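Long-range contacts in 2-oxoglutarate-dependent dioxygenase tropC (Talaromyces stipitatus, PDB 6XJJ), which catalyses an iron- and 2-oxoglutarate-dependent oxidation in the biosynthesis of fungal tropolones, downstream of the steps that make and dearomatise 3-methylorcinaldehyde: residues H243-C248 against A300-Y305; Y73-L78 against V282-D287; C248-L253 against A315-G320; R223-A228 against R311-F316. One frame throughout, in Å; residues are numbered along the deposited sequence.

Contact 1 (H243-C248 against A300-Y305). With FE (Fe (III) ion), chain B.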
loop_
_atom_site.group_PDB
_atom_site.type_symbol
_atom_site.label_atom_id
_atom_site.label_comp_id
_atom_site.label_asym_id
_atom_site.label_seq_id
_atom_site.Cartn_x
_atom_site.Cartn_y
_atom_site.Cartn_z
ATOM N N HIS A 243 -11.953 -6.614 -1.486
ATOM C CA HIS A 243 -11.234 -6.499 -2.743
ATOM C C HIS A 243 -9.919 -7.254 -2.624
ATOM O O HIS A 243 -9.520 -7.694 -1.541
ATOM C CB HIS A 243 -10.956 -5.038 -3.106
ATOM C CG HIS A 243 -9.959 -4.378 -2.210
ATOM N ND1 HIS A 243 -10.256 -3.976 -0.926
ATOM C CD2 HIS A 243 -8.662 -4.060 -2.412
ATOM C CE1 HIS A 243 -9.187 -3.429 -0.379
ATOM N NE2 HIS A 243 -8.203 -3.474 -1.258
ATOM N N THR A 244 -9.261 -7.416 -3.764
ATOM C CA THR A 244 -7.834 -7.676 -3.816
ATOM C C THR A 244 -7.151 -6.462 -4.427
ATOM O O THR A 244 -7.761 -5.679 -5.163
ATOM C CB THR A 244 -7.494 -8.915 -4.650
ATOM O OG1 THR A 244 -7.889 -8.704 -6.009
ATOM C CG2 THR A 244 -8.195 -10.128 -4.108
ATOM N N ASP A 245 -5.872 -6.313 -4.111
ATOM C CA ASP A 245 -5.047 -5.315 -4.768
ATOM C C ASP A 245 -4.577 -5.881 -6.101
ATOM O O ASP A 245 -4.276 -7.073 -6.205
ATOM C CB ASP A 245 -3.852 -4.943 -3.895
ATOM C CG ASP A 245 -4.264 -4.270 -2.592
ATOM O OD1 ASP A 245 -5.429 -3.837 -2.465
ATOM O OD2 ASP A 245 -3.414 -4.172 -1.683
ATOM N N PHE A 246 -4.536 -5.032 -7.130
ATOM C CA PHE A 246 -4.210 -5.545 -8.457
ATOM C C PHE A 246 -2.702 -5.635 -8.688
ATOM O O PHE A 246 -2.252 -6.473 -9.476
ATOM C CB PHE A 246 -4.840 -4.667 -9.542
ATOM C CG PHE A 246 -4.795 -5.279 -10.930
ATOM C CD1 PHE A 246 -5.781 -6.169 -11.327
ATOM C CD2 PHE A 246 -3.775 -4.977 -11.828
ATOM C CE1 PHE A 246 -5.763 -6.741 -12.589
ATOM C CE2 PHE A 246 -3.754 -5.553 -13.098
ATOM C CZ PHE A 246 -4.751 -6.435 -13.472
ATOM N N GLY A 247 -1.911 -4.797 -8.012
ATOM C CA GLY A 247 -0.494 -4.673 -8.307
ATOM C C GLY A 247 0.389 -5.811 -7.836
ATOM O O GLY A 247 0.007 -6.984 -7.876
ATOM N N CYS A 248 1.599 -5.461 -7.395
ATOM C CA CYS A 248 2.580 -6.433 -6.934
ATOM C C CYS A 248 2.714 -6.438 -5.417
ATOM O O CYS A 248 2.448 -7.461 -4.775
ATOM C CB CYS A 248 3.937 -6.139 -7.591
ATOM S SG CYS A 248 3.961 -6.267 -9.404
ATOM N N ALA A 300 -4.669 -11.965 -1.324
ATOM C CA ALA A 300 -5.756 -12.335 -0.434
ATOM C C ALA A 300 -6.778 -11.210 -0.348
ATOM O O ALA A 300 -6.421 -10.029 -0.318
ATOM C CB ALA A 300 -5.231 -12.669 0.968
ATOM N N ARG A 301 -8.051 -11.584 -0.313
ATOM C CA ARG A 301 -9.117 -10.621 -0.082
ATOM C C ARG A 301 -8.967 -9.954 1.281
ATOM O O ARG A 301 -8.502 -10.565 2.249
ATOM C CB ARG A 301 -10.465 -11.338 -0.213
ATOM C CG ARG A 301 -10.863 -11.566 -1.675
ATOM C CD ARG A 301 -11.946 -12.613 -1.906
ATOM N NE ARG A 301 -13.147 -12.453 -1.086
ATOM C CZ ARG A 301 -13.646 -13.390 -0.276
ATOM N NH1 ARG A 301 -13.090 -14.589 -0.195
ATOM N NH2 ARG A 301 -14.734 -13.142 0.432
ATOM N N HIS A 302 -9.327 -8.674 1.340
ATOM C CA HIS A 302 -9.251 -7.911 2.575
ATOM C C HIS A 302 -10.192 -6.721 2.470
ATOM O O HIS A 302 -10.647 -6.359 1.381
ATOM C CB HIS A 302 -7.816 -7.448 2.879
ATOM C CG HIS A 302 -7.191 -6.618 1.797
ATOM N ND1 HIS A 302 -6.642 -7.169 0.659
ATOM C CD2 HIS A 302 -7.020 -5.277 1.683
ATOM C CE1 HIS A 302 -6.161 -6.206 -0.109
ATOM N NE2 HIS A 302 -6.380 -5.047 0.488
ATOM N N ARG A 303 -10.476 -6.121 3.625
ATOM C CA ARG A 303 -11.434 -5.026 3.727
ATOM C C ARG A 303 -11.187 -4.307 5.047
ATOM O O ARG A 303 -10.377 -4.740 5.872
ATOM C CB ARG A 303 -12.867 -5.549 3.638
ATOM C CG ARG A 303 -13.216 -6.501 4.765
ATOM C CD ARG A 303 -14.601 -7.052 4.617
ATOM N NE ARG A 303 -14.963 -7.912 5.738
ATOM C CZ ARG A 303 -16.095 -8.602 5.811
ATOM N NH1 ARG A 303 -16.973 -8.535 4.820
ATOM N NH2 ARG A 303 -16.344 -9.366 6.865
ATOM N N VAL A 304 -11.909 -3.206 5.250
ATOM C CA VAL A 304 -11.805 -2.407 6.465
ATOM C C VAL A 304 -13.227 -2.093 6.904
ATOM O O VAL A 304 -13.933 -1.337 6.226
ATOM C CB VAL A 304 -11.003 -1.113 6.248
ATOM C CG1 VAL A 304 -10.837 -0.352 7.560
ATOM C CG2 VAL A 304 -9.656 -1.408 5.617
ATOM N N TYR A 305 -13.653 -2.667 8.028
ATOM C CA TYR A 305 -14.978 -2.352 8.542
ATOM C C TYR A 305 -14.965 -1.027 9.301
ATOM O O TYR A 305 -13.914 -0.488 9.652
ATOM C CB TYR A 305 -15.509 -3.472 9.440
ATOM C CG TYR A 305 -14.654 -3.823 10.638
ATOM C CD1 TYR A 305 -14.716 -3.078 11.809
ATOM C CD2 TYR A 305 -13.828 -4.939 10.618
ATOM C CE1 TYR A 305 -13.943 -3.412 12.915
ATOM C CE2 TYR A 305 -13.059 -5.285 11.715
ATOM C CZ TYR A 305 -13.119 -4.518 12.864
ATOM O OH TYR A 305 -12.352 -4.858 13.959
HETATM FE FE FE B . -6.248 -2.730 -0.450
#

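Contact 2 (Y73-L78 against V282-D287)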
loop_
_atom_site.group_PDB
_atom_site.type_symbol
_atom_site.label_atom_id
_atom_site.label_comp_id
_atom_site.label_asym_id
_atom_site.label_seq_id
_atom_site.Cartn_x
_atom_site.Cartn_y
_atom_site.Cartn_z
ATOM N N TYR A 73 -0.700 -16.509 4.012
ATOM C CA TYR A 73 -1.697 -15.479 4.261
ATOM C C TYR A 73 -1.735 -14.389 3.201
ATOM O O TYR A 73 -2.723 -13.653 3.132
ATOM C CB TYR A 73 -1.457 -14.809 5.623
ATOM C CG TYR A 73 -1.393 -15.772 6.790
ATOM C CD1 TYR A 73 -2.545 -16.222 7.422
ATOM C CD2 TYR A 73 -0.169 -16.220 7.270
ATOM C CE1 TYR A 73 -2.478 -17.102 8.492
ATOM C CE2 TYR A 73 -0.092 -17.092 8.332
ATOM C CZ TYR A 73 -1.247 -17.530 8.941
ATOM O OH TYR A 73 -1.164 -18.401 10.003
ATOM N N GLY A 74 -0.695 -14.252 2.385
ATOM C CA GLY A 74 -0.604 -13.083 1.535
ATOM C C GLY A 74 -0.385 -11.785 2.279
ATOM O O GLY A 74 -0.262 -10.740 1.636
ATOM N N PHE A 75 -0.363 -11.810 3.614
ATOM C CA PHE A 75 -0.023 -10.647 4.414
ATOM C C PHE A 75 1.042 -11.005 5.436
ATOM O O PHE A 75 1.140 -12.153 5.877
ATOM C CB PHE A 75 -1.163 -10.035 5.250
ATOM C CG PHE A 75 -2.224 -9.289 4.481
ATOM C CD1 PHE A 75 -2.597 -9.608 3.187
ATOM C CD2 PHE A 75 -2.710 -8.108 5.034
ATOM C CE1 PHE A 75 -3.573 -8.850 2.525
ATOM C CE2 PHE A 75 -3.636 -7.341 4.379
ATOM C CZ PHE A 75 -4.067 -7.703 3.119
ATOM N N PHE A 76 1.821 -9.992 5.820
ATOM C CA PHE A 76 2.485 -9.946 7.114
ATOM C C PHE A 76 2.623 -8.505 7.592
ATOM O O PHE A 76 2.444 -7.548 6.835
ATOM C CB PHE A 76 3.911 -10.524 7.197
ATOM C CG PHE A 76 4.831 -10.204 6.034
ATOM C CD1 PHE A 76 4.396 -9.677 4.830
ATOM C CD2 PHE A 76 6.187 -10.063 6.323
ATOM C CE1 PHE A 76 5.295 -9.343 3.833
ATOM C CE2 PHE A 76 7.086 -9.669 5.348
ATOM C CZ PHE A 76 6.628 -9.290 4.111
ATOM N N ASN A 77 2.957 -8.376 8.881
ATOM C CA ASN A 77 3.533 -7.161 9.446
ATOM C C ASN A 77 5.051 -7.191 9.340
ATOM O O ASN A 77 5.689 -8.214 9.613
ATOM C CB ASN A 77 3.139 -6.996 10.914
ATOM C CG ASN A 77 1.736 -6.469 11.089
ATOM O OD1 ASN A 77 1.488 -5.270 10.952
ATOM N ND2 ASN A 77 0.807 -7.359 11.401
ATOM N N LEU A 78 5.623 -6.049 8.967
ATOM C CA LEU A 78 7.053 -5.909 8.734
ATOM C C LEU A 78 7.642 -4.947 9.753
ATOM O O LEU A 78 7.144 -3.828 9.909
ATOM C CB LEU A 78 7.322 -5.392 7.319
ATOM C CG LEU A 78 8.779 -5.326 6.844
ATOM C CD1 LEU A 78 8.828 -5.465 5.333
ATOM C CD2 LEU A 78 9.465 -4.037 7.266
ATOM N N VAL A 282 2.181 -2.929 7.174
ATOM C CA VAL A 282 1.460 -4.101 6.683
ATOM C C VAL A 282 1.812 -4.303 5.222
ATOM O O VAL A 282 1.690 -3.380 4.408
ATOM C CB VAL A 282 -0.060 -3.951 6.850
ATOM C CG1 VAL A 282 -0.781 -5.148 6.239
ATOM C CG2 VAL A 282 -0.439 -3.825 8.291
ATOM N N ILE A 283 2.243 -5.512 4.895
ATOM C CA ILE A 283 2.695 -5.865 3.561
ATOM C C ILE A 283 1.763 -6.939 3.038
ATOM O O ILE A 283 1.496 -7.922 3.737
ATOM C CB ILE A 283 4.142 -6.383 3.579
ATOM C CG1 ILE A 283 5.081 -5.413 4.304
ATOM C CG2 ILE A 283 4.617 -6.676 2.163
ATOM C CD1 ILE A 283 5.162 -4.050 3.706
ATOM N N ASN A 284 1.261 -6.755 1.822
ATOM C CA ASN A 284 0.517 -7.817 1.164
ATOM C C ASN A 284 0.850 -7.872 -0.317
ATOM O O ASN A 284 1.298 -6.893 -0.922
ATOM C CB ASN A 284 -0.987 -7.639 1.297
ATOM C CG ASN A 284 -1.458 -6.350 0.711
ATOM O OD1 ASN A 284 -0.804 -5.329 0.865
ATOM N ND2 ASN A 284 -2.489 -6.420 -0.112
ATOM N N MET A 285 0.575 -9.030 -0.896
ATOM C CA MET A 285 0.794 -9.289 -2.308
ATOM C C MET A 285 -0.467 -8.959 -3.108
ATOM O O MET A 285 -1.591 -9.058 -2.605
ATOM C CB MET A 285 1.160 -10.757 -2.507
ATOM C CG MET A 285 2.331 -11.242 -1.642
ATOM S SD MET A 285 3.948 -10.535 -2.054
ATOM C CE MET A 285 4.064 -9.151 -0.909
ATOM N N GLY A 286 -0.266 -8.567 -4.367
ATOM C CA GLY A 286 -1.344 -8.260 -5.277
ATOM C C GLY A 286 -1.523 -9.329 -6.348
ATOM O O GLY A 286 -0.826 -10.341 -6.397
ATOM N N ASP A 287 -2.490 -9.067 -7.231
ATOM C CA ASP A 287 -2.858 -10.045 -8.252
ATOM C C ASP A 287 -1.740 -10.244 -9.273
ATOM O O ASP A 287 -1.496 -11.369 -9.727
ATOM C CB ASP A 287 -4.144 -9.600 -8.947
ATOM C CG ASP A 287 -5.337 -9.596 -8.014
ATOM O OD1 ASP A 287 -5.265 -10.259 -6.959
ATOM O OD2 ASP A 287 -6.334 -8.910 -8.325
#

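Contact 3 (C248-L253 against A315-G320)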
loop_
_atom_site.group_PDB
_atom_site.type_symbol
_atom_site.label_atom_id
_atom_site.label_comp_id
_atom_site.label_asym_id
_atom_site.label_seq_id
_atom_site.Cartn_x
_atom_site.Cartn_y
_atom_site.Cartn_z
ATOM N N CYS A 248 1.599 -5.461 -7.395
ATOM C CA CYS A 248 2.580 -6.433 -6.934
ATOM C C CYS A 248 2.714 -6.438 -5.417
ATOM O O CYS A 248 2.448 -7.461 -4.775
ATOM C CB CYS A 248 3.937 -6.139 -7.591
ATOM S SG CYS A 248 3.961 -6.267 -9.404
ATOM N N VAL A 249 3.120 -5.315 -4.823
ATOM C CA VAL A 249 3.347 -5.211 -3.387
ATOM C C VAL A 249 2.629 -3.965 -2.886
ATOM O O VAL A 249 2.607 -2.938 -3.571
ATOM C CB VAL A 249 4.855 -5.153 -3.052
ATOM C CG1 VAL A 249 5.076 -5.006 -1.540
ATOM C CG2 VAL A 249 5.569 -6.393 -3.598
ATOM N N SER A 250 2.009 -4.069 -1.710
ATOM C CA SER A 250 1.395 -2.922 -1.054
ATOM C C SER A 250 1.966 -2.810 0.351
ATOM O O SER A 250 2.199 -3.825 1.016
ATOM C CB SER A 250 -0.133 -3.039 -0.994
ATOM O OG SER A 250 -0.699 -3.137 -2.294
ATOM N N ILE A 251 2.188 -1.575 0.796
ATOM C CA ILE A 251 2.779 -1.302 2.103
ATOM C C ILE A 251 1.881 -0.291 2.800
ATOM O O ILE A 251 1.721 0.838 2.316
ATOM C CB ILE A 251 4.209 -0.748 2.006
ATOM C CG1 ILE A 251 5.078 -1.632 1.114
ATOM C CG2 ILE A 251 4.804 -0.686 3.408
ATOM C CD1 ILE A 251 6.438 -1.047 0.804
ATOM N N LEU A 252 1.323 -0.677 3.942
ATOM C CA LEU A 252 0.310 0.110 4.625
ATOM C C LEU A 252 0.850 0.569 5.969
ATOM O O LEU A 252 1.519 -0.195 6.672
ATOM C CB LEU A 252 -0.967 -0.717 4.840
ATOM C CG LEU A 252 -2.187 -0.102 5.530
ATOM C CD1 LEU A 252 -2.902 0.880 4.607
ATOM C CD2 LEU A 252 -3.125 -1.202 6.020
ATOM N N LEU A 253 0.554 1.815 6.324
ATOM C CA LEU A 253 0.865 2.360 7.639
ATOM C C LEU A 253 -0.442 2.628 8.369
ATOM O O LEU A 253 -1.208 3.508 7.961
ATOM C CB LEU A 253 1.682 3.648 7.517
ATOM C CG LEU A 253 1.968 4.411 8.815
ATOM C CD1 LEU A 253 2.813 3.583 9.772
ATOM C CD2 LEU A 253 2.638 5.744 8.519
ATOM N N ALA A 315 -1.315 4.162 2.287
ATOM C CA ALA A 315 -1.177 2.954 1.491
ATOM C C ALA A 315 -0.317 3.303 0.293
ATOM O O ALA A 315 -0.637 4.230 -0.456
ATOM C CB ALA A 315 -2.543 2.424 1.049
ATOM N N PHE A 316 0.784 2.587 0.130
ATOM C CA PHE A 316 1.642 2.740 -1.031
ATOM C C PHE A 316 1.704 1.412 -1.759
ATOM O O PHE A 316 1.691 0.346 -1.134
ATOM C CB PHE A 316 3.007 3.386 -0.582
ATOM C CG PHE A 316 4.207 3.203 -1.514
ATOM C CD1 PHE A 316 4.358 2.171 -2.425
ATOM C CD2 PHE A 316 4.982 4.332 -1.742
ATOM C CE1 PHE A 316 5.443 2.124 -3.292
ATOM C CE2 PHE A 316 6.037 4.308 -2.641
ATOM C CZ PHE A 316 6.249 3.210 -3.420
ATOM N N PHE A 317 1.682 1.487 -3.095
ATOM C CA PHE A 317 1.599 0.290 -3.906
ATOM C C PHE A 317 2.661 0.340 -4.987
ATOM O O PHE A 317 3.065 1.415 -5.441
ATOM C CB PHE A 317 0.217 0.060 -4.599
ATOM C CG PHE A 317 -0.989 0.420 -3.760
ATOM C CD1 PHE A 317 -1.106 1.657 -3.150
ATOM C CD2 PHE A 317 -1.905 -0.563 -3.414
ATOM C CE1 PHE A 317 -2.199 1.964 -2.364
ATOM C CE2 PHE A 317 -2.975 -0.268 -2.595
ATOM C CZ PHE A 317 -3.117 0.991 -2.069
ATOM N N LEU A 318 3.101 -0.849 -5.383
ATOM C CA LEU A 318 4.025 -1.049 -6.489
ATOM C C LEU A 318 3.312 -1.904 -7.530
ATOM O O LEU A 318 3.003 -3.075 -7.275
ATOM C CB LEU A 318 5.317 -1.705 -6.003
ATOM C CG LEU A 318 6.296 -2.176 -7.084
ATOM C CD1 LEU A 318 6.774 -1.011 -7.936
ATOM C CD2 LEU A 318 7.472 -2.908 -6.448
ATOM N N ASN A 319 3.042 -1.316 -8.691
ATOM C CA ASN A 319 2.366 -2.003 -9.782
ATOM C C ASN A 319 3.378 -2.422 -10.842
ATOM O O ASN A 319 4.520 -1.957 -10.865
ATOM C CB ASN A 319 1.295 -1.100 -10.407
ATOM C CG ASN A 319 0.152 -0.809 -9.461
ATOM O OD1 ASN A 319 -0.176 -1.616 -8.591
ATOM N ND2 ASN A 319 -0.439 0.369 -9.599
ATOM N N GLY A 320 2.939 -3.323 -11.722
ATOM C CA GLY A 320 3.706 -3.622 -12.917
ATOM C C GLY A 320 3.941 -2.384 -13.759
ATOM O O GLY A 320 3.221 -1.384 -13.677
#

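Contact 4 (R223-A228 against R311-F316)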
loop_
_atom_site.group_PDB
_atom_site.type_symbol
_atom_site.label_atom_id
_atom_site.label_comp_id
_atom_site.label_asym_id
_atom_site.label_seq_id
_atom_site.Cartn_x
_atom_site.Cartn_y
_atom_site.Cartn_z
ATOM N N ARG A 223 -1.670 6.423 -1.494
ATOM C CA ARG A 223 -2.929 7.065 -1.135
ATOM C C ARG A 223 -2.909 7.457 0.334
ATOM O O ARG A 223 -2.516 6.660 1.192
ATOM C CB ARG A 223 -4.138 6.162 -1.419
ATOM C CG ARG A 223 -4.262 5.808 -2.888
ATOM C CD ARG A 223 -5.638 5.319 -3.289
ATOM N NE ARG A 223 -5.677 4.960 -4.705
ATOM C CZ ARG A 223 -6.789 4.705 -5.379
ATOM N NH1 ARG A 223 -7.965 4.822 -4.782
ATOM N NH2 ARG A 223 -6.731 4.388 -6.665
ATOM N N LEU A 224 -3.326 8.689 0.609
ATOM C CA LEU A 224 -3.611 9.131 1.966
ATOM C C LEU A 224 -5.090 8.882 2.223
ATOM O O LEU A 224 -5.937 9.288 1.422
ATOM C CB LEU A 224 -3.278 10.613 2.151
ATOM C CG LEU A 224 -1.854 11.060 1.801
ATOM C CD1 LEU A 224 -1.696 12.558 2.063
ATOM C CD2 LEU A 224 -0.785 10.251 2.530
ATOM N N LEU A 225 -5.396 8.212 3.328
ATOM C CA LEU A 225 -6.721 7.655 3.559
ATOM C C LEU A 225 -7.325 8.225 4.834
ATOM O O LEU A 225 -6.640 8.353 5.856
ATOM C CB LEU A 225 -6.643 6.129 3.650
ATOM C CG LEU A 225 -6.214 5.431 2.353
ATOM C CD1 LEU A 225 -5.790 3.990 2.593
ATOM C CD2 LEU A 225 -7.356 5.459 1.365
ATOM N N HIS A 226 -8.611 8.572 4.754
ATOM C CA HIS A 226 -9.387 9.051 5.891
ATOM C C HIS A 226 -10.682 8.259 5.994
ATOM O O HIS A 226 -11.415 8.130 5.008
ATOM C CB HIS A 226 -9.718 10.537 5.764
ATOM C CG HIS A 226 -10.566 11.049 6.882
ATOM N ND1 HIS A 226 -11.397 12.140 6.753
ATOM C CD2 HIS A 226 -10.699 10.623 8.160
ATOM C CE1 HIS A 226 -12.020 12.354 7.898
ATOM N NE2 HIS A 226 -11.615 11.445 8.766
ATOM N N TYR A 227 -10.975 7.760 7.192
ATOM C CA TYR A 227 -12.197 7.005 7.479
ATOM C C TYR A 227 -12.959 7.754 8.566
ATOM O O TYR A 227 -12.587 7.690 9.741
ATOM C CB TYR A 227 -11.866 5.592 7.946
ATOM C CG TYR A 227 -11.083 4.759 6.962
ATOM C CD1 TYR A 227 -11.578 4.471 5.701
ATOM C CD2 TYR A 227 -9.812 4.306 7.286
ATOM C CE1 TYR A 227 -10.843 3.710 4.803
ATOM C CE2 TYR A 227 -9.069 3.554 6.401
ATOM C CZ TYR A 227 -9.585 3.260 5.160
ATOM O OH TYR A 227 -8.831 2.511 4.282
ATOM N N ALA A 228 -14.021 8.455 8.194
ATOM C CA ALA A 228 -14.836 9.113 9.205
ATOM C C ALA A 228 -15.486 8.066 10.109
ATOM O O ALA A 228 -15.980 7.044 9.615
ATOM C CB ALA A 228 -15.912 9.978 8.555
ATOM N N ARG A 311 -9.909 7.081 11.892
ATOM C CA ARG A 311 -8.832 6.247 11.375
ATOM C C ARG A 311 -8.189 6.900 10.162
ATOM O O ARG A 311 -8.882 7.322 9.226
ATOM C CB ARG A 311 -9.344 4.840 11.018
ATOM C CG ARG A 311 -8.309 3.917 10.356
ATOM C CD ARG A 311 -8.879 2.521 10.099
ATOM N NE ARG A 311 -8.098 1.746 9.130
ATOM C CZ ARG A 311 -7.023 1.011 9.404
ATOM N NH1 ARG A 311 -6.549 0.916 10.641
ATOM N NH2 ARG A 311 -6.419 0.361 8.416
ATOM N N TYR A 312 -6.864 6.986 10.201
ATOM C CA TYR A 312 -6.028 7.361 9.073
ATOM C C TYR A 312 -5.150 6.178 8.694
ATOM O O TYR A 312 -4.851 5.310 9.521
ATOM C CB TYR A 312 -5.156 8.565 9.427
ATOM C CG TYR A 312 -5.943 9.829 9.670
ATOM C CD1 TYR A 312 -6.714 10.398 8.669
ATOM C CD2 TYR A 312 -5.967 10.416 10.926
ATOM C CE1 TYR A 312 -7.441 11.550 8.896
ATOM C CE2 TYR A 312 -6.699 11.560 11.165
ATOM C CZ TYR A 312 -7.437 12.120 10.149
ATOM O OH TYR A 312 -8.168 13.262 10.387
ATOM N N SER A 313 -4.752 6.139 7.428
ATOM C CA SER A 313 -3.755 5.175 6.989
ATOM C C SER A 313 -3.114 5.692 5.710
ATOM O O SER A 313 -3.688 6.516 4.992
ATOM C CB SER A 313 -4.371 3.786 6.791
ATOM O OG SER A 313 -5.376 3.803 5.797
ATOM N N VAL A 314 -1.897 5.221 5.451
ATOM C CA VAL A 314 -1.161 5.569 4.242
ATOM C C VAL A 314 -0.835 4.275 3.515
ATOM O O VAL A 314 -0.164 3.393 4.066
ATOM C CB VAL A 314 0.115 6.367 4.549
ATOM C CG1 VAL A 314 0.895 6.625 3.269
ATOM C CG2 VAL A 314 -0.242 7.681 5.221
ATOM N N ALA A 315 -1.315 4.162 2.287
ATOM C CA ALA A 315 -1.177 2.954 1.491
ATOM C C ALA A 315 -0.317 3.303 0.293
ATOM O O ALA A 315 -0.637 4.230 -0.456
ATOM C CB ALA A 315 -2.543 2.424 1.049
ATOM N N PHE A 316 0.784 2.587 0.130
ATOM C CA PHE A 316 1.642 2.740 -1.031
ATOM C C PHE A 316 1.704 1.412 -1.759
ATOM O O PHE A 316 1.691 0.346 -1.134
ATOM C CB PHE A 316 3.007 3.386 -0.582
ATOM C CG PHE A 316 4.207 3.203 -1.514
ATOM C CD1 PHE A 316 4.358 2.171 -2.425
ATOM C CD2 PHE A 316 4.982 4.332 -1.742
ATOM C CE1 PHE A 316 5.443 2.124 -3.292
ATOM C CE2 PHE A 316 6.037 4.308 -2.641
ATOM C CZ PHE A 316 6.249 3.210 -3.420
HETATM O O HOH W 1 -6.572 0.811 5.143
#

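Contact 1 (H243-C248 against A300-Y305)
H243 and H302 each carry CG between the backbone N and the carbonyl carbon (chi1 69° and 57°), which turns both imidazoles onto the same side of the short antiparallel pairing and points their NE2 atoms at one iron(III) ion. D245 reaches the metal from its loop. The bonds to the iron are 2.2 Å from H243 NE2, 2.5 Å from H302 NE2 and 2.4 Å from D245 OD1: the two-histidine, one-carboxylate facial triad of this oxygenase family, in its His-X-Asp...His spacing. The two rings meet obliquely, planes 62° apart, while the D245 carboxylate stands almost perpendicular to the H302 ring and brings OD1 to that ring's edge. Between the iron at NE2 and A300 O, to which ND1 donates in the ring plane at 3.0 Å, the H302 ring has little freedom to turn. The backbones are tied at the same level by H243 N to H302 O (3.2 Å) and H302 N to H243 O (3.0 Å). Next to the metal ligands along the chain, T244 CG2 packs across R301 CG at 3.9 Å. Second-shell partners steady the ligands: H243 ND1 binds G241 O, and D245 OD2 is held by N284 ND2 and S250 OG. Strand 302-304 is an edge of the small sheet with 261-265, where V263 meets H302; the 243-248 loop runs on toward helix 287-292 and into strand 249-253.

Contact 2 (Y73-L78 against V282-D287)
F75 lays its ring alongside N284, with N284 CB over one face toward the rim; the model brings them too close for the spacing to mean much. The same ring reaches V282 through CD2, 3.7 Å from V282 CG1. N77 OD1 also touches V282, at CG2. On the other face of the pairing F76 and I283 run side by side, and L78 CB meets I283 CG1 at 3.8 Å; with CG1 anti to the carbonyl carbon (chi1 -52°), I283 turns that branch toward the leucine. Behind these side chains the strands are antiparallel neighbours. F76 and I283 form the hydrogen-bonded pair, F76 N to I283 O at 3.0 Å and I283 N to F76 O at 2.8 Å. M285 N adds a third bond to G74 O (3.2 Å), where the chain leaves helix 56-72. This is how the N-terminal region joins the major sheet of the double-stranded beta-helix core: strand 75-79 lines up beside 281-285. Farther out, V66, A69 and C70 of helix 56-72 cover F76, and I192 of helix 171-204 lies against both L78 and I283. On the metal side the F75 ring packs edge-to-face with the iron ligand H302.

Contact 3 (C248-L253 against A315-G320)
A classic beta bulge sets C248 and V249 together opposite the single residue L318, at the end of an antiparallel pairing between two central strands of the major sheet of the double-stranded beta-helix. L318 O takes C248 N at 2.8 Å and, weakly, V249 N at 3.3 Å, so the extra residue is accommodated without breaking the ladder. Onward the bonds are regular: L318 N to V249 O (2.8 Å), then I251 N to F316 O (2.8 Å) and F316 N back to I251 O (3.0 Å). The face bearing V249, I251, F316 and L318 is the packed one. M185 of helix 171-204 lies on both I251 and F316, and I214, P218 and I220 close over L318. These side chains are held mainly by such outside partners, since across the strands they meet little more than backbone. The opposite face, carrying S250, L252, A315 and F317, looks toward the iron and is less enclosed: L252 and F317 keep some exposure, and F317 comes within about 5 Å of the metal at its side chain. There L252, with CG anti to the backbone N (chi1 -179°), lays CD1 on A315 CB at 3.9 Å. Past the bulge N319 and G320 are partly exposed, and C248 SG rests 3.9 Å from G320 N. S250 OG lies obliquely against the F317 ring and hydrogen-bonds OD2 of the iron ligand D245.

Contact 4 (R223-A228 against R311-F316)
L225, Y227 and R311 bury the most surface here, and Y227 and R311 do so largely against each other. R311 is extended as far as NE, with CG anti to the backbone N (chi1 175°), and its aliphatic part runs alongside the Y227 ring. The guanidinium plane lies only 16° from the ring plane and presents its edge to the tyrosine, with R311 NE 3.4 Å from Y227 CE2. A water bridges the ends of this row, 3.0 Å from Y227 OH and 3.3 Å from S313 OG, and accepts a weak bond from R311 NH2. R311 is predicted to bind 2-oxoglutarate; the tyrosine beside it and weak bonds from NH1 to Q254 and T258 would help to orient it. L225, on the same face, covers S313 OG with CB and CD1 and sets CD1 on A315 CB at 3.9 Å. Antiparallel backbone bonds fix the level of these residues, among them Y227 N to R311 O (3.0 Å) and L225 N to S313 O (2.9 Å). The other face puts H226 beside Y312, their rings oblique. Within the major sheet, strand 222-227 separates 311-318 from 139-144, while helix 85-99 lies over L224 and Y312 and helix 171-204 over L224 and V314.

Contacts 2, 3 and 4 step across one sheet: V282 O to L252 N (2.8 Å) joins contact 2 to contact 3, and contacts 3 and 4 share A315 and F316 on strand 311-318, with L253 N to V314 O (2.8 Å) as a further tie. Contacts 2 and 4, their centres about 17 Å apart, do not touch. Contact 1 places the iron beside the sheet; it shares C248 with contact 3, whose S250 OG lies 3.0 Å from D245 OD2, and T244 OG1 to D287 OD2 (2.8 Å) fastens its loop to contact 2. The side chain of R311 in contact 4 lies about 9 Å from that of H302, consistent with 2-oxoglutarate spanning from arginine to metal.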